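Local coordinates for protein succinyl-CoA ligase (ADP-forming) subunit alpha (Methanosaeta concilii, PDB 6HXI) that belongs to the succinyl-CoA synthetase family, carries bound coenzyme A and joins a CoA-ligase-type region to one related to the citrate synthase C-terminal domain, at residues N23-R37 and M144-I158. Residues are numbered along the deposited sequence; the frame is centred on the assembly and turned at random.
Sequences NAIQRMLDFDYVCKR and MTAGAFRIGNTAGTI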
loop_
_atom_site.group_PDB
_atom_site.type_symbol
_atom_site.label_atom_id
_atom_site.label_comp_id
_atom_site.label_asym_id
_atom_site.label_seq_id
_atom_site.Cartn_x
_atom_site.Cartn_y
_atom_site.Cartn_z
ATOM N N ASN B 23 13.831 -23.095 26.886
ATOM C CA ASN B 23 13.838 -24.549 27.143
ATOM C C ASN B 23 13.890 -24.880 28.637
ATOM O O ASN B 23 13.152 -25.755 29.098
ATOM C CB ASN B 23 14.985 -25.242 26.383
ATOM C CG ASN B 23 14.704 -26.677 26.017
ATOM O OD1 ASN B 23 13.597 -27.205 26.205
ATOM N ND2 ASN B 23 15.706 -27.338 25.459
ATOM N N ALA B 24 14.737 -24.154 29.392
ATOM C CA ALA B 24 14.889 -24.295 30.838
ATOM C C ALA B 24 13.560 -23.914 31.517
ATOM O O ALA B 24 13.097 -24.631 32.399
ATOM C CB ALA B 24 16.010 -23.379 31.323
ATOM N N ILE B 25 12.925 -22.803 31.063
ATOM C CA ILE B 25 11.623 -22.369 31.561
ATOM C C ILE B 25 10.618 -23.512 31.363
ATOM O O ILE B 25 9.953 -23.905 32.334
ATOM C CB ILE B 25 11.146 -21.048 30.902
ATOM C CG1 ILE B 25 11.988 -19.853 31.395
ATOM C CG2 ILE B 25 9.662 -20.802 31.167
ATOM C CD1 ILE B 25 12.084 -18.658 30.361
ATOM N N GLN B 26 10.540 -24.056 30.118
ATOM C CA GLN B 26 9.640 -25.164 29.808
ATOM C C GLN B 26 9.903 -26.417 30.673
ATOM O O GLN B 26 8.945 -27.057 31.103
ATOM C CB GLN B 26 9.631 -25.516 28.300
ATOM C CG GLN B 26 8.488 -26.484 27.918
ATOM C CD GLN B 26 7.126 -25.918 28.260
ATOM O OE1 GLN B 26 6.606 -25.031 27.577
ATOM N NE2 GLN B 26 6.535 -26.372 29.355
ATOM N N ARG B 27 11.181 -26.739 30.941
ATOM C CA ARG B 27 11.576 -27.894 31.757
ATOM C C ARG B 27 11.042 -27.751 33.173
ATOM O O ARG B 27 10.479 -28.710 33.711
ATOM C CB ARG B 27 13.106 -28.072 31.766
ATOM C CG ARG B 27 13.634 -28.576 30.437
ATOM C CD ARG B 27 14.966 -29.234 30.563
ATOM N NE ARG B 27 15.272 -29.984 29.352
ATOM C CZ ARG B 27 16.110 -29.570 28.417
ATOM N NH1 ARG B 27 16.338 -30.313 27.348
ATOM N NH2 ARG B 27 16.721 -28.398 28.536
ATOM N N MET B 28 11.174 -26.538 33.761
ATOM C CA MET B 28 10.676 -26.273 35.110
ATOM C C MET B 28 9.152 -26.477 35.178
ATOM O O MET B 28 8.665 -27.223 36.028
ATOM C CB MET B 28 11.086 -24.874 35.592
ATOM C CG MET B 28 12.546 -24.793 35.949
ATOM S SD MET B 28 13.105 -23.147 36.439
ATOM C CE MET B 28 12.346 -23.004 38.043
ATOM N N LEU B 29 8.413 -25.885 34.222
ATOM C CA LEU B 29 6.960 -25.994 34.152
ATOM C C LEU B 29 6.502 -27.432 33.951
ATOM O O LEU B 29 5.519 -27.854 34.571
ATOM C CB LEU B 29 6.394 -25.095 33.042
ATOM C CG LEU B 29 6.565 -23.608 33.266
ATOM C CD1 LEU B 29 6.242 -22.826 31.994
ATOM C CD2 LEU B 29 5.704 -23.134 34.423
ATOM N N ASP B 30 7.233 -28.191 33.119
ATOM C CA ASP B 30 6.915 -29.586 32.838
ATOM C C ASP B 30 7.021 -30.440 34.108
ATOM O O ASP B 30 6.188 -31.315 34.331
ATOM C CB ASP B 30 7.832 -30.124 31.719
ATOM C CG ASP B 30 7.386 -29.807 30.302
ATOM O OD1 ASP B 30 6.297 -29.218 30.137
ATOM O OD2 ASP B 30 8.101 -30.196 29.357
ATOM N N PHE B 31 8.022 -30.158 34.943
ATOM C CA PHE B 31 8.243 -30.856 36.213
ATOM C C PHE B 31 7.109 -30.533 37.192
ATOM O O PHE B 31 6.554 -31.438 37.789
ATOM C CB PHE B 31 9.604 -30.468 36.813
ATOM C CG PHE B 31 9.984 -31.272 38.035
ATOM C CD1 PHE B 31 10.187 -32.650 37.953
ATOM C CD2 PHE B 31 10.134 -30.656 39.271
ATOM C CE1 PHE B 31 10.555 -33.394 39.088
ATOM C CE2 PHE B 31 10.487 -31.407 40.410
ATOM C CZ PHE B 31 10.704 -32.765 40.303
ATOM N N ASP B 32 6.723 -29.254 37.285
ATOM C CA ASP B 32 5.630 -28.805 38.130
ATOM C C ASP B 32 4.350 -29.537 37.731
ATOM O O ASP B 32 3.652 -30.049 38.595
ATOM C CB ASP B 32 5.436 -27.281 37.998
ATOM C CG ASP B 32 6.653 -26.434 38.303
ATOM O OD1 ASP B 32 7.511 -26.882 39.111
ATOM O OD2 ASP B 32 6.748 -25.321 37.750
ATOM N N TYR B 33 4.091 -29.651 36.417
ATOM C CA TYR B 33 2.937 -30.368 35.900
ATOM C C TYR B 33 2.920 -31.882 36.318
ATOM O O TYR B 33 1.916 -32.330 36.876
ATOM C CB TYR B 33 2.827 -30.200 34.377
ATOM C CG TYR B 33 1.581 -30.833 33.820
ATOM C CD1 TYR B 33 0.350 -30.194 33.921
ATOM C CD2 TYR B 33 1.624 -32.082 33.212
ATOM C CE1 TYR B 33 -0.818 -30.798 33.446
ATOM C CE2 TYR B 33 0.471 -32.690 32.724
ATOM C CZ TYR B 33 -0.750 -32.047 32.851
ATOM O OH TYR B 33 -1.881 -32.640 32.363
ATOM N N VAL B 34 4.018 -32.639 36.047
ATOM C CA VAL B 34 4.123 -34.069 36.365
ATOM C C VAL B 34 4.128 -34.338 37.889
ATOM O O VAL B 34 3.776 -35.434 38.295
ATOM C CB VAL B 34 5.284 -34.817 35.650
ATOM C CG1 VAL B 34 5.090 -34.844 34.137
ATOM C CG2 VAL B 34 6.654 -34.263 36.029
ATOM N N CYS B 35 4.483 -33.330 38.716
ATOM C CA CYS B 35 4.480 -33.407 40.182
ATOM C C CYS B 35 3.120 -33.099 40.771
ATOM O O CYS B 35 2.943 -33.183 41.991
ATOM C CB CYS B 35 5.551 -32.494 40.765
ATOM S SG CYS B 35 7.230 -33.046 40.415
ATOM N N LYS B 36 2.167 -32.705 39.899
ATOM C CA LYS B 36 0.785 -32.364 40.239
ATOM C C LYS B 36 0.714 -31.099 41.095
ATOM O O LYS B 36 -0.189 -30.971 41.924
ATOM C CB LYS B 36 0.031 -33.565 40.882
ATOM C CG LYS B 36 0.016 -34.825 40.024
ATOM C CD LYS B 36 -1.032 -35.822 40.507
ATOM C CE LYS B 36 -1.840 -36.407 39.364
ATOM N NZ LYS B 36 -2.694 -35.390 38.673
ATOM N N ARG B 37 1.663 -30.163 40.891
ATOM C CA ARG B 37 1.716 -28.891 41.606
ATOM C C ARG B 37 0.483 -28.063 41.299
ATOM O O ARG B 37 -0.050 -28.127 40.183
ATOM C CB ARG B 37 2.975 -28.081 41.231
ATOM C CG ARG B 37 4.243 -28.494 41.973
ATOM C CD ARG B 37 5.389 -27.502 41.775
ATOM N NE ARG B 37 4.978 -26.123 42.060
ATOM C CZ ARG B 37 5.703 -25.235 42.729
ATOM N NH1 ARG B 37 6.904 -25.563 43.197
ATOM N NH2 ARG B 37 5.225 -24.020 42.957
ATOM N N MET B 144 17.459 -30.118 42.890
ATOM C CA MET B 144 16.013 -30.295 42.949
ATOM C C MET B 144 15.533 -30.986 44.198
ATOM O O MET B 144 16.293 -31.717 44.817
ATOM C CB MET B 144 15.472 -31.020 41.687
ATOM C CG MET B 144 15.970 -32.434 41.454
ATOM S SD MET B 144 14.678 -33.507 40.721
ATOM C CE MET B 144 14.288 -32.650 39.209
ATOM N N THR B 145 14.269 -30.748 44.558
ATOM C CA THR B 145 13.528 -31.437 45.616
ATOM C C THR B 145 12.539 -32.279 44.802
ATOM O O THR B 145 11.715 -31.718 44.062
ATOM C CB THR B 145 12.816 -30.472 46.591
ATOM O OG1 THR B 145 13.772 -29.598 47.197
ATOM C CG2 THR B 145 12.058 -31.218 47.690
ATOM N N ALA B 146 12.669 -33.609 44.871
ATOM C CA ALA B 146 11.816 -34.534 44.145
ATOM C C ALA B 146 10.342 -34.336 44.491
ATOM O O ALA B 146 9.985 -34.203 45.652
ATOM C CB ALA B 146 12.242 -35.953 44.416
ATOM N N GLY B 147 9.524 -34.214 43.465
ATOM C CA GLY B 147 8.098 -33.967 43.593
ATOM C C GLY B 147 7.711 -32.562 44.004
ATOM O O GLY B 147 6.528 -32.320 44.239
ATOM N N ALA B 148 8.668 -31.609 44.072
ATOM C CA ALA B 148 8.379 -30.244 44.528
ATOM C C ALA B 148 8.911 -29.100 43.639
ATOM O O ALA B 148 8.130 -28.230 43.259
ATOM C CB ALA B 148 8.873 -30.060 45.949
ATOM N N PHE B 149 10.223 -29.070 43.345
ATOM C CA PHE B 149 10.831 -27.981 42.567
ATOM C C PHE B 149 12.106 -28.438 41.889
ATOM O O PHE B 149 12.866 -29.219 42.465
ATOM C CB PHE B 149 11.153 -26.777 43.501
ATOM C CG PHE B 149 11.745 -25.545 42.858
ATOM C CD1 PHE B 149 10.924 -24.556 42.325
ATOM C CD2 PHE B 149 13.122 -25.360 42.807
ATOM C CE1 PHE B 149 11.474 -23.406 41.732
ATOM C CE2 PHE B 149 13.673 -24.219 42.193
ATOM C CZ PHE B 149 12.846 -23.248 41.665
ATOM N N ARG B 150 12.375 -27.880 40.697
ATOM C CA ARG B 150 13.621 -28.140 39.984
ATOM C C ARG B 150 14.284 -26.808 39.605
ATOM O O ARG B 150 13.590 -25.854 39.223
ATOM C CB ARG B 150 13.389 -29.042 38.752
ATOM C CG ARG B 150 13.379 -28.312 37.421
ATOM C CD ARG B 150 12.765 -29.113 36.303
ATOM N NE ARG B 150 13.768 -29.906 35.627
ATOM C CZ ARG B 150 13.548 -30.669 34.572
ATOM N NH1 ARG B 150 14.521 -31.394 34.064
ATOM N NH2 ARG B 150 12.333 -30.739 34.032
ATOM N N ILE B 151 15.617 -26.762 39.679
ATOM C CA ILE B 151 16.364 -25.574 39.249
ATOM C C ILE B 151 16.677 -25.738 37.761
ATOM O O ILE B 151 17.448 -26.638 37.407
ATOM C CB ILE B 151 17.652 -25.320 40.058
ATOM C CG1 ILE B 151 17.344 -25.047 41.530
ATOM C CG2 ILE B 151 18.431 -24.163 39.432
ATOM C CD1 ILE B 151 18.552 -25.315 42.460
ATOM N N GLY B 152 16.083 -24.876 36.921
ATOM C CA GLY B 152 16.313 -24.851 35.478
ATOM C C GLY B 152 16.294 -26.198 34.789
ATOM O O GLY B 152 15.283 -26.906 34.797
ATOM N N ASN B 153 17.443 -26.587 34.242
ATOM C CA ASN B 153 17.607 -27.843 33.499
ATOM C C ASN B 153 17.917 -29.065 34.351
ATOM O O ASN B 153 18.107 -30.148 33.789
ATOM C CB ASN B 153 18.688 -27.678 32.448
ATOM C CG ASN B 153 18.331 -26.659 31.385
ATOM O OD1 ASN B 153 17.335 -26.786 30.693
ATOM N ND2 ASN B 153 19.196 -25.673 31.176
ATOM N N THR B 154 17.981 -28.921 35.689
ATOM C CA THR B 154 18.311 -30.068 36.554
ATOM C C THR B 154 17.426 -31.271 36.272
ATOM O O THR B 154 16.197 -31.158 36.314
ATOM C CB THR B 154 18.281 -29.685 38.010
ATOM O OG1 THR B 154 19.137 -28.567 38.191
ATOM C CG2 THR B 154 18.707 -30.826 38.927
ATOM N N ALA B 155 18.079 -32.419 35.981
ATOM C CA ALA B 155 17.504 -33.749 35.718
ATOM C C ALA B 155 16.915 -33.936 34.310
ATOM O O ALA B 155 16.203 -34.902 34.069
ATOM C CB ALA B 155 16.497 -34.145 36.786
ATOM N N GLY B 156 17.277 -33.050 33.389
ATOM C CA GLY B 156 16.997 -33.163 31.965
ATOM C C GLY B 156 15.582 -33.327 31.476
ATOM O O GLY B 156 14.716 -32.501 31.768
ATOM N N THR B 157 15.367 -34.332 30.631
ATOM C CA THR B 157 14.069 -34.571 29.978
ATOM C C THR B 157 13.011 -35.113 30.914
ATOM O O THR B 157 13.347 -35.749 31.915
ATOM C CB THR B 157 14.241 -35.479 28.740
ATOM O OG1 THR B 157 14.616 -36.798 29.148
ATOM C CG2 THR B 157 15.280 -34.932 27.750
ATOM N N ILE B 158 11.721 -34.936 30.548
ATOM C CA ILE B 158 10.599 -35.475 31.335
ATOM C C ILE B 158 10.648 -37.009 31.350
ATOM O O ILE B 158 10.284 -37.624 32.364
ATOM C CB ILE B 158 9.238 -34.857 30.883
ATOM C CG1 ILE B 158 9.030 -33.480 31.539
ATOM C CG2 ILE B 158 8.037 -35.742 31.179
ATOM C CD1 ILE B 158 8.844 -33.433 33.066
HETATM O O HOH W 1 10.174 -26.635 39.042
#
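R150 comes in under the helix and hands one guanidinium nitrogen, NH2, to the backbone O of R27 at 2.8 Å. It arrives from above the carbonyl plane, on the face opposite the helical donor F31 N, so that one oxygen serves two N-H groups. R27 CB sits over one face of the same guanidinium. Its remaining nitrogens turn back into their own loop: NE and NH1 both hold T154 O, and NH1 also reaches G156 O at 2.6 Å. Four hydrogen bonds tie this buried guanidinium to three backbone oxygens, which fixes its rotation. R27 answers in the other direction, its extended chain bringing NH2 to N153 OD1 at 2.8 Å, with guanidinium and amide planes 72° apart.

One helical turn on, F31 swings its ring down onto the bulged hairpin because CG lies anti to the backbone N (chi1 -173°). M144 packs its CE methyl over one face, 4.0 Å from the ring centroid (CH-pi), with SD oblique at 4.8 Å, the Met-aromatic partner; C35 SG covers the opposite face, T145 O the edge. M28 bends at its end to set CE 3.7 Å from F149 CZ. At the far end R37 NH1 meets A148 O nearly straight on (164°), while a water links D32 OD1 to R150 N.

Further out, S41 bonds D32, and R350 of the second subunit forms a salt bridge with D30, whose CB rests on I158. The whole packs helix 22-34 of the N-terminal domain, Rossmann-like as in the CoA-binding domain of succinyl-CoA synthetases, against the classic beta bulge (T145, A148, F149) at the edge of the next sheet, joining two alpha/beta domains; the N153 side chain lies about 6 Å from a bound coenzyme A, bordering that site without lining it.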